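GTP binding regulator (Thermotoga maritima, PDB 1VR8) is of unknown function but has a fold similar to the Ran-binding protein Mog1p and may regulate a GTP-binding protein. Local coordinates at residues R29-S34 with E127-H132; I108-R113 with L117-G122. One frame throughout, in Å; residues are numbered along the deposited sequence.

Contact 1 sits at one margin of the chain and contact 2 near its middle, their centres about 14 Å apart. In chain order the 29-34 segment comes first, then the hairpin segments 108-113 and 117-122, and last 127-132, on the helix that follows strand 116-122, so contact 1 spans a long stretch that includes the whole of contact 2. The two touch directly: Val130 CG2 lies 3.8 Å from Val120 CB, and Phe129 CD2 is equally close to Val120 CG1. Helix 126-138 is thus shared, resting on the central hairpin of the antiparallel sheet while meeting segment 29-34, which ties early and late parts of one DUF3242 fold together.

Contact 1: R29-S34 with E127-H132; sequences RDYRLS and EEFVKH
An aromatic cluster joins Tyr31 of segment 29-34 to Phe129 and His132 on helix 126-138; it is partly buried and lies toward the margin of the fold. The evidence is in the rings, since no hydrogen bond spans the two segments. Tyr31 and His132 form an offset stack, with centroids 4.3 Å apart and planes at 23°. Tyr31 CD2 stands over the centre of the imidazole, while Tyr31 CE2 lies 3.5 Å from His132 CG. Phe129 makes an offset edge-to-face pair with Tyr31 instead: the planes are turned by 74°, and Phe129 CD1 comes within 3.5 Å of Tyr31 CD1. Phe129 and His132 are three residues apart, and both have CG anti to the backbone N (chi1 172° in His132), which sends the two rings from neighbouring turns of the helix toward the same tyrosine. Beyond the pair, His132 NE2 hydrogen-bonds to Leu26 O, which would help set the rotation of the imidazole, and ND1 bonds to a glycerol, probably from the crystallisation liquor. Phe129 also meets Phe54, and Tyr31 rests on Thr56, both on strand 45-56. Replacing Tyr31 with an alanine would probably leave the imidazole face without its stacking partner and open a gap beside the Phe129 edge. With no hydrogen bond across it, the contact probably rests on dispersion, ring electrostatics and exclusion of water, with Tyr31 as the one residue of 29-34 that touches 127-132 and the polar anchoring supplied through His132 from outside.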
ATOM      1  N   ARG A  29      -6.137  18.184   0.209  1.00 26.36           N
ATOM      2  CA  ARG A  29      -5.367  19.324   0.705  1.00 29.14           C
ATOM      3  C   ARG A  29      -4.436  18.937   1.861  1.00 27.95           C
ATOM      4  O   ARG A  29      -3.465  19.623   2.091  1.00 32.91           O
ATOM      5  CB  ARG A  29      -6.294  20.475   1.109  1.00 31.34           C
ATOM      6  CG  ARG A  29      -6.967  20.313   2.466  1.00 36.60           C
ATOM      7  N   ASP A  30      -4.726  17.852   2.567  1.00 27.46           N
ATOM      8  CA  ASP A  30      -3.907  17.383   3.712  1.00 30.48           C
ATOM      9  C   ASP A  30      -2.895  16.286   3.329  1.00 32.04           C
ATOM     10  O   ASP A  30      -2.108  15.838   4.169  1.00 33.24           O
ATOM     11  CB  ASP A  30      -4.798  16.734   4.767  1.00 31.59           C
ATOM     12  CG  ASP A  30      -5.913  17.657   5.253  1.00 36.85           C
ATOM     13  OD1 ASP A  30      -5.603  18.793   5.641  1.00 33.39           O
ATOM     14  OD2 ASP A  30      -7.097  17.237   5.227  1.00 39.34           O
ATOM     15  N   TYR A  31      -2.998  15.769   2.107  1.00 25.91           N
ATOM     16  CA  TYR A  31      -2.151  14.668   1.637  1.00 25.29           C
ATOM     17  C   TYR A  31      -1.713  15.096   0.229  1.00 26.11           C
ATOM     18  O   TYR A  31      -2.409  14.809  -0.734  1.00 27.21           O
ATOM     19  CB  TYR A  31      -2.925  13.366   1.537  1.00 28.35           C
ATOM     20  CG  TYR A  31      -3.399  12.826   2.870  1.00 28.29           C
ATOM     21  CD1 TYR A  31      -2.493  12.437   3.807  1.00 37.29           C
ATOM     22  CD2 TYR A  31      -4.749  12.767   3.197  1.00 32.61           C
ATOM     23  CE1 TYR A  31      -2.880  11.976   5.046  1.00 36.78           C
ATOM     24  CE2 TYR A  31      -5.163  12.324   4.479  1.00 34.40           C
ATOM     25  CZ  TYR A  31      -4.198  11.915   5.377  1.00 34.37           C
ATOM     26  OH  TYR A  31      -4.485  11.463   6.641  1.00 32.95           O
ATOM     27  N   ARG A  32      -0.613  15.823   0.130  1.00 24.03           N
ATOM     28  CA  ARG A  32      -0.230  16.453  -1.131  1.00 25.41           C
ATOM     29  C   ARG A  32       0.791  15.579  -1.810  1.00 24.68           C
ATOM     30  O   ARG A  32       1.810  15.240  -1.213  1.00 24.54           O
ATOM     31  CB  ARG A  32       0.361  17.828  -0.890  1.00 28.53           C
ATOM     32  CG  ARG A  32      -0.603  18.844  -0.263  1.00 36.58           C
ATOM     33  CD  ARG A  32      -1.921  18.913  -1.039  1.00 44.30           C
ATOM     34  NE  ARG A  32      -1.746  19.292  -2.448  1.00 48.36           N
ATOM     35  CZ  ARG A  32      -2.645  19.105  -3.420  1.00 50.82           C
ATOM     36  NH1 ARG A  32      -3.818  18.524  -3.185  1.00 52.97           N
ATOM     37  NH2 ARG A  32      -2.360  19.503  -4.666  1.00 53.85           N
ATOM     38  N   LEU A  33       0.545  15.229  -3.069  1.00 23.12           N
ATOM     39  CA  LEU A  33       1.486  14.400  -3.802  1.00 22.67           C
ATOM     40  C   LEU A  33       2.729  15.227  -4.150  1.00 23.90           C
ATOM     41  O   LEU A  33       2.630  16.338  -4.680  1.00 23.61           O
ATOM     42  CB  LEU A  33       0.792  13.920  -5.081  1.00 23.11           C
ATOM     43  CG  LEU A  33       1.494  12.885  -5.904  1.00 27.60           C
ATOM     44  CD1 LEU A  33       1.703  11.621  -5.083  1.00 26.14           C
ATOM     45  CD2 LEU A  33       0.657  12.616  -7.168  1.00 26.26           C
ATOM     46  N   SER A  34       3.911  14.715  -3.805  1.00 21.23           N
ATOM     47  CA  SER A  34       5.126  15.403  -4.097  1.00 22.02           C
ATOM     48  C   SER A  34       6.063  14.681  -5.060  1.00 20.71           C
ATOM     49  O   SER A  34       6.962  15.312  -5.615  1.00 22.67           O
ATOM     50  CB  SER A  34       5.850  15.744  -2.800  1.00 23.97           C
ATOM     51  OG  SER A  34       6.328  14.593  -2.186  1.00 27.26           O
ATOM     52  N   GLU A 127      -0.114   5.238  10.138  1.00 26.22           N
ATOM     53  CA  GLU A 127      -1.458   4.675  10.451  1.00 27.21           C
ATOM     54  C   GLU A 127      -2.600   5.601   9.941  1.00 27.64           C
ATOM     55  O   GLU A 127      -3.607   5.145   9.393  1.00 27.37           O
ATOM     56  CB  GLU A 127      -1.578   4.378  11.941  1.00 31.76           C
ATOM     57  CG  GLU A 127      -0.704   3.175  12.368  1.00 34.92           C
ATOM     58  N   GLU A 128      -2.397   6.898  10.099  1.00 26.09           N
ATOM     59  CA  GLU A 128      -3.360   7.908   9.645  1.00 28.09           C
ATOM     60  C   GLU A 128      -3.514   7.881   8.133  1.00 25.15           C
ATOM     61  O   GLU A 128      -4.617   7.948   7.604  1.00 24.27           O
ATOM     62  CB  GLU A 128      -2.919   9.280  10.136  1.00 28.28           C
ATOM     63  CG  GLU A 128      -3.001   9.472  11.675  1.00 31.53           C
ATOM     64  CD  GLU A 128      -1.795   8.936  12.480  1.00 37.35           C
ATOM     65  OE1 GLU A 128      -0.803   8.381  11.914  1.00 31.12           O
ATOM     66  OE2 GLU A 128      -1.857   9.062  13.732  1.00 39.66           O
ATOM     67  N   PHE A 129      -2.394   7.781   7.427  1.00 24.29           N
ATOM     68  CA  PHE A 129      -2.432   7.681   5.966  1.00 22.26           C
ATOM     69  C   PHE A 129      -3.103   6.388   5.517  1.00 24.83           C
ATOM     70  O   PHE A 129      -3.920   6.386   4.599  1.00 24.79           O
ATOM     71  CB  PHE A 129      -1.039   7.789   5.366  1.00 24.05           C
ATOM     72  CG  PHE A 129      -1.067   7.916   3.885  1.00 24.80           C
ATOM     73  CD1 PHE A 129      -1.397   9.123   3.302  1.00 29.48           C
ATOM     74  CD2 PHE A 129      -0.834   6.833   3.092  1.00 26.04           C
ATOM     75  CE1 PHE A 129      -1.496   9.234   1.898  1.00 29.48           C
ATOM     76  CE2 PHE A 129      -0.893   6.943   1.695  1.00 27.30           C
ATOM     77  CZ  PHE A 129      -1.220   8.150   1.122  1.00 29.51           C
ATOM     78  N   VAL A 130      -2.774   5.273   6.175  1.00 23.38           N
ATOM     79  CA  VAL A 130      -3.399   3.980   5.804  1.00 23.00           C
ATOM     80  C   VAL A 130      -4.910   4.087   5.957  1.00 21.58           C
ATOM     81  O   VAL A 130      -5.641   3.675   5.059  1.00 23.63           O
ATOM     82  CB  VAL A 130      -2.863   2.825   6.660  1.00 23.77           C
ATOM     83  CG1 VAL A 130      -3.673   1.570   6.441  1.00 25.29           C
ATOM     84  CG2 VAL A 130      -1.400   2.538   6.272  1.00 25.80           C
ATOM     85  N   LYS A 131      -5.377   4.681   7.049  1.00 23.64           N
ATOM     86  CA  LYS A 131      -6.808   4.845   7.287  1.00 23.91           C
ATOM     87  C   LYS A 131      -7.461   5.694   6.192  1.00 26.72           C
ATOM     88  O   LYS A 131      -8.563   5.413   5.736  1.00 22.69           O
ATOM     89  CB  LYS A 131      -7.077   5.458   8.659  1.00 26.00           C
ATOM     90  CG  LYS A 131      -8.502   5.338   9.123  1.00 30.43           C
ATOM     91  CD  LYS A 131      -9.040   3.886   9.013  1.00 34.16           C
ATOM     92  CE  LYS A 131     -10.271   3.651   9.915  1.00 36.38           C
ATOM     93  NZ  LYS A 131     -10.877   2.274   9.809  1.00 33.39           N
ATOM     94  N   HIS A 132      -6.760   6.744   5.780  1.00 23.09           N
ATOM     95  CA  HIS A 132      -7.191   7.549   4.621  1.00 24.23           C
ATOM     96  C   HIS A 132      -7.342   6.681   3.359  1.00 21.70           C
ATOM     97  O   HIS A 132      -8.366   6.731   2.674  1.00 24.21           O
ATOM     98  CB  HIS A 132      -6.227   8.707   4.376  1.00 25.10           C
ATOM     99  CG  HIS A 132      -6.492   9.452   3.094  1.00 23.56           C
ATOM    100  ND1 HIS A 132      -7.642  10.173   2.869  1.00 23.14           N
ATOM    101  CD2 HIS A 132      -5.742   9.588   1.980  1.00 22.60           C
ATOM    102  CE1 HIS A 132      -7.597  10.712   1.661  1.00 24.02           C
ATOM    103  NE2 HIS A 132      -6.449  10.379   1.100  1.00 22.38           N
TER

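Contact 2: I108-R113 with L117-G122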
ATOM      1  N   ILE A 108       6.010   0.418   8.689  1.00 23.10           N
ATOM      2  CA  ILE A 108       5.697  -0.158   7.391  1.00 23.54           C
ATOM      3  C   ILE A 108       4.439  -1.021   7.543  1.00 23.20           C
ATOM      4  O   ILE A 108       4.365  -1.898   8.412  1.00 23.00           O
ATOM      5  CB  ILE A 108       6.836  -1.044   6.897  1.00 24.93           C
ATOM      6  CG1 ILE A 108       8.153  -0.234   6.754  1.00 26.65           C
ATOM      7  CG2 ILE A 108       6.479  -1.693   5.581  1.00 27.59           C
ATOM      8  CD1 ILE A 108       9.365  -1.088   6.642  1.00 29.48           C
ATOM      9  N   VAL A 109       3.461  -0.747   6.699  1.00 22.56           N
ATOM     10  CA  VAL A 109       2.237  -1.531   6.634  1.00 22.19           C
ATOM     11  C   VAL A 109       2.018  -1.985   5.186  1.00 24.87           C
ATOM     12  O   VAL A 109       2.028  -1.166   4.255  1.00 24.09           O
ATOM     13  CB  VAL A 109       1.052  -0.696   7.118  1.00 21.39           C
ATOM     14  CG1 VAL A 109      -0.236  -1.456   6.995  1.00 24.94           C
ATOM     15  CG2 VAL A 109       1.256  -0.190   8.559  1.00 25.01           C
ATOM     16  N   ALA A 110       1.840  -3.285   4.971  1.00 23.37           N
ATOM     17  CA  ALA A 110       1.754  -3.815   3.612  1.00 20.56           C
ATOM     18  C   ALA A 110       0.568  -4.770   3.550  1.00 21.45           C
ATOM     19  O   ALA A 110       0.452  -5.642   4.415  1.00 22.06           O
ATOM     20  CB  ALA A 110       3.014  -4.545   3.243  1.00 23.96           C
ATOM     21  N   TRP A 111      -0.271  -4.625   2.521  1.00 23.28           N
ATOM     22  CA  TRP A 111      -1.423  -5.519   2.389  1.00 21.61           C
ATOM     23  C   TRP A 111      -1.697  -5.834   0.928  1.00 22.78           C
ATOM     24  O   TRP A 111      -1.319  -5.072   0.026  1.00 24.43           O
ATOM     25  CB  TRP A 111      -2.659  -4.928   3.095  1.00 23.88           C
ATOM     26  CG  TRP A 111      -3.324  -3.734   2.467  1.00 22.83           C
ATOM     27  CD1 TRP A 111      -4.418  -3.751   1.670  1.00 23.63           C
ATOM     28  CD2 TRP A 111      -2.927  -2.342   2.562  1.00 21.00           C
ATOM     29  NE1 TRP A 111      -4.734  -2.488   1.268  1.00 23.57           N
ATOM     30  CE2 TRP A 111      -3.838  -1.602   1.797  1.00 25.19           C
ATOM     31  CE3 TRP A 111      -1.886  -1.669   3.196  1.00 24.05           C
ATOM     32  CZ2 TRP A 111      -3.765  -0.219   1.691  1.00 23.05           C
ATOM     33  CZ3 TRP A 111      -1.810  -0.298   3.081  1.00 24.73           C
ATOM     34  CH2 TRP A 111      -2.735   0.408   2.331  1.00 22.49           C
ATOM     35  N   TRP A 112      -2.312  -6.994   0.714  1.00 22.96           N
ATOM     36  CA  TRP A 112      -2.703  -7.434  -0.611  1.00 21.10           C
ATOM     37  C   TRP A 112      -4.122  -7.994  -0.553  1.00 20.60           C
ATOM     38  O   TRP A 112      -4.567  -8.513   0.481  1.00 20.18           O
ATOM     39  CB  TRP A 112      -1.724  -8.453  -1.224  1.00 20.67           C
ATOM     40  CG  TRP A 112      -2.000  -9.862  -0.800  1.00 20.85           C
ATOM     41  CD1 TRP A 112      -1.588 -10.470   0.351  1.00 24.14           C
ATOM     42  CD2 TRP A 112      -2.866 -10.784  -1.453  1.00 21.45           C
ATOM     43  NE1 TRP A 112      -2.102 -11.722   0.428  1.00 20.96           N
ATOM     44  CE2 TRP A 112      -2.886 -11.957  -0.675  1.00 21.17           C
ATOM     45  CE3 TRP A 112      -3.578 -10.762  -2.648  1.00 21.71           C
ATOM     46  CZ2 TRP A 112      -3.622 -13.091  -1.039  1.00 23.15           C
ATOM     47  CZ3 TRP A 112      -4.309 -11.899  -3.013  1.00 22.72           C
ATOM     48  CH2 TRP A 112      -4.344 -13.034  -2.198  1.00 22.60           C
ATOM     49  N   ARG A 113      -4.806  -7.857  -1.680  1.00 20.81           N
ATOM     50  CA  ARG A 113      -6.087  -8.490  -1.914  1.00 21.88           C
ATOM     51  C   ARG A 113      -6.374  -8.392  -3.405  1.00 21.39           C
ATOM     52  O   ARG A 113      -5.994  -7.412  -4.057  1.00 22.71           O
ATOM     53  CB  ARG A 113      -7.184  -7.845  -1.084  1.00 23.14           C
ATOM     54  CG  ARG A 113      -8.505  -8.651  -1.055  1.00 23.06           C
ATOM     55  CD  ARG A 113      -9.468  -8.058  -0.013  1.00 22.21           C
ATOM     56  NE  ARG A 113     -10.706  -8.834   0.166  1.00 21.35           N
ATOM     57  CZ  ARG A 113     -11.771  -8.787  -0.639  1.00 24.93           C
ATOM     58  NH1 ARG A 113     -11.775  -8.003  -1.712  1.00 26.02           N
ATOM     59  NH2 ARG A 113     -12.844  -9.526  -0.384  1.00 23.90           N
ATOM     60  N   LEU A 117      -1.460  -4.838  -4.393  1.00 21.88           N
ATOM     61  CA  LEU A 117      -0.558  -4.875  -3.244  1.00 21.06           C
ATOM     62  C   LEU A 117      -0.154  -3.439  -2.948  1.00 22.39           C
ATOM     63  O   LEU A 117       0.265  -2.725  -3.852  1.00 21.71           O
ATOM     64  CB  LEU A 117       0.662  -5.718  -3.558  1.00 23.15           C
ATOM     65  CG  LEU A 117       1.905  -5.530  -2.681  1.00 25.00           C
ATOM     66  CD1 LEU A 117       1.667  -5.904  -1.257  1.00 27.66           C
ATOM     67  CD2 LEU A 117       3.029  -6.352  -3.288  1.00 26.92           C
ATOM     68  N   PHE A 118      -0.280  -3.038  -1.688  1.00 21.58           N
ATOM     69  CA  PHE A 118       0.129  -1.692  -1.215  1.00 22.47           C
ATOM     70  C   PHE A 118       1.129  -1.814  -0.097  1.00 23.91           C
ATOM     71  O   PHE A 118       1.011  -2.716   0.742  1.00 22.22           O
ATOM     72  CB  PHE A 118      -1.098  -0.934  -0.692  1.00 23.13           C
ATOM     73  CG  PHE A 118      -2.105  -0.610  -1.775  1.00 23.44           C
ATOM     74  CD1 PHE A 118      -1.907   0.489  -2.598  1.00 26.57           C
ATOM     75  CD2 PHE A 118      -3.174  -1.426  -2.012  1.00 25.10           C
ATOM     76  CE1 PHE A 118      -2.784   0.783  -3.604  1.00 27.26           C
ATOM     77  CE2 PHE A 118      -4.061  -1.151  -3.047  1.00 25.68           C
ATOM     78  CZ  PHE A 118      -3.861  -0.044  -3.835  1.00 25.70           C
ATOM     79  N   ILE A 119       2.083  -0.889  -0.053  1.00 23.72           N
ATOM     80  CA  ILE A 119       2.953  -0.738   1.091  1.00 23.83           C
ATOM     81  C   ILE A 119       2.930   0.746   1.445  1.00 24.41           C
ATOM     82  O   ILE A 119       3.127   1.618   0.565  1.00 24.50           O
ATOM     83  CB  ILE A 119       4.412  -1.140   0.805  1.00 24.12           C
ATOM     84  CG1 ILE A 119       4.504  -2.558   0.194  1.00 24.94           C
ATOM     85  CG2 ILE A 119       5.211  -1.033   2.116  1.00 25.32           C
ATOM     86  CD1 ILE A 119       5.842  -2.845  -0.430  1.00 26.66           C
ATOM     87  N   VAL A 120       2.694   1.043   2.713  1.00 22.63           N
ATOM     88  CA  VAL A 120       2.825   2.402   3.204  1.00 22.78           C
ATOM     89  C   VAL A 120       3.956   2.445   4.224  1.00 23.32           C
ATOM     90  O   VAL A 120       4.006   1.629   5.157  1.00 21.97           O
ATOM     91  CB  VAL A 120       1.529   2.888   3.849  1.00 24.14           C
ATOM     92  CG1 VAL A 120       1.683   4.297   4.440  1.00 26.21           C
ATOM     93  CG2 VAL A 120       0.444   2.905   2.846  1.00 24.98           C
ATOM     94  N   GLU A 121       4.869   3.386   4.055  1.00 24.39           N
ATOM     95  CA  GLU A 121       5.977   3.529   4.985  1.00 25.09           C
ATOM     96  C   GLU A 121       6.277   4.970   5.298  1.00 23.27           C
ATOM     97  O   GLU A 121       6.073   5.863   4.482  1.00 23.02           O
ATOM     98  CB  GLU A 121       7.228   2.776   4.521  1.00 28.92           C
ATOM     99  CG  GLU A 121       7.842   3.220   3.282  1.00 34.68           C
ATOM    100  CD  GLU A 121       9.198   2.525   2.957  1.00 36.48           C
ATOM    101  OE1 GLU A 121       9.380   1.358   3.382  1.00 38.53           O
ATOM    102  OE2 GLU A 121      10.022   3.176   2.229  1.00 36.46           O
ATOM    103  N   GLY A 122       6.763   5.203   6.506  1.00 23.36           N
ATOM    104  CA  GLY A 122       7.138   6.561   6.888  1.00 24.53           C
ATOM    105  C   GLY A 122       7.509   6.624   8.351  1.00 22.62           C
ATOM    106  O   GLY A 122       7.186   5.721   9.125  1.00 22.87           O
TER
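Val109 O accepts the shortest hydrogen bond between 108-113 and 117-122, from Val120 N at 2.8 Å, with the N-H pointing almost straight at it. The same oxygen, Val109 O, also receives a CA-H...O contact from Ile119 CA at 3.3 Å. Val109 N returns a bond to Val120 O, which makes Val109 and Val120 an antiparallel hydrogen-bonded pair. Trp111 and Phe118 form the next such pair, with Trp111 N to Phe118 O the more bent of its two bonds, at 154°. Ile108-Glu121, Ala110-Ile119 and Trp112-Leu117 are the non-hydrogen-bonded pairs, and the short segments run at 173°, close to exactly antiparallel.

On the face carrying Val109, Trp111, Phe118 and Val120, the indole dominates. Trp111 CG sits between the backbone N and the carbonyl carbon (chi1 71°), which carries the ring over toward segment 117-122. Phe118 CB then lies 3.6 Å from the centroid of the Trp111 six-membered ring, nearly on its normal, a CH-pi contact. The phenyl itself is slid aside and barely overlaps the indole, whereas Val120 CG2 meets the edge of the indole at Trp111 CZ3, 3.9 Å away.

On the opposite face, Ile108 CG2 packs on Ile119 CG2 at 3.7 Å, and Ala110 CB on Ile119 CG1. Two polar ends look outside the hairpin: Trp111 NE1 hydrogen-bonds to the backbone oxygen of His11, a residue of the expression tag, and the Glu121 carboxylate is held by the Tyr42 and Tyr64 hydroxyls.

Strand 96-103 bonds to the outer side of 106-113, and strand 59-67 to that of 116-122, placing the hairpin inside the sheet. Helix 71-79 packs on the face of Leu117 and Ile119, while Tyr134 and Tyr137 of helix 126-138 meet Trp111 and Phe118 on the other.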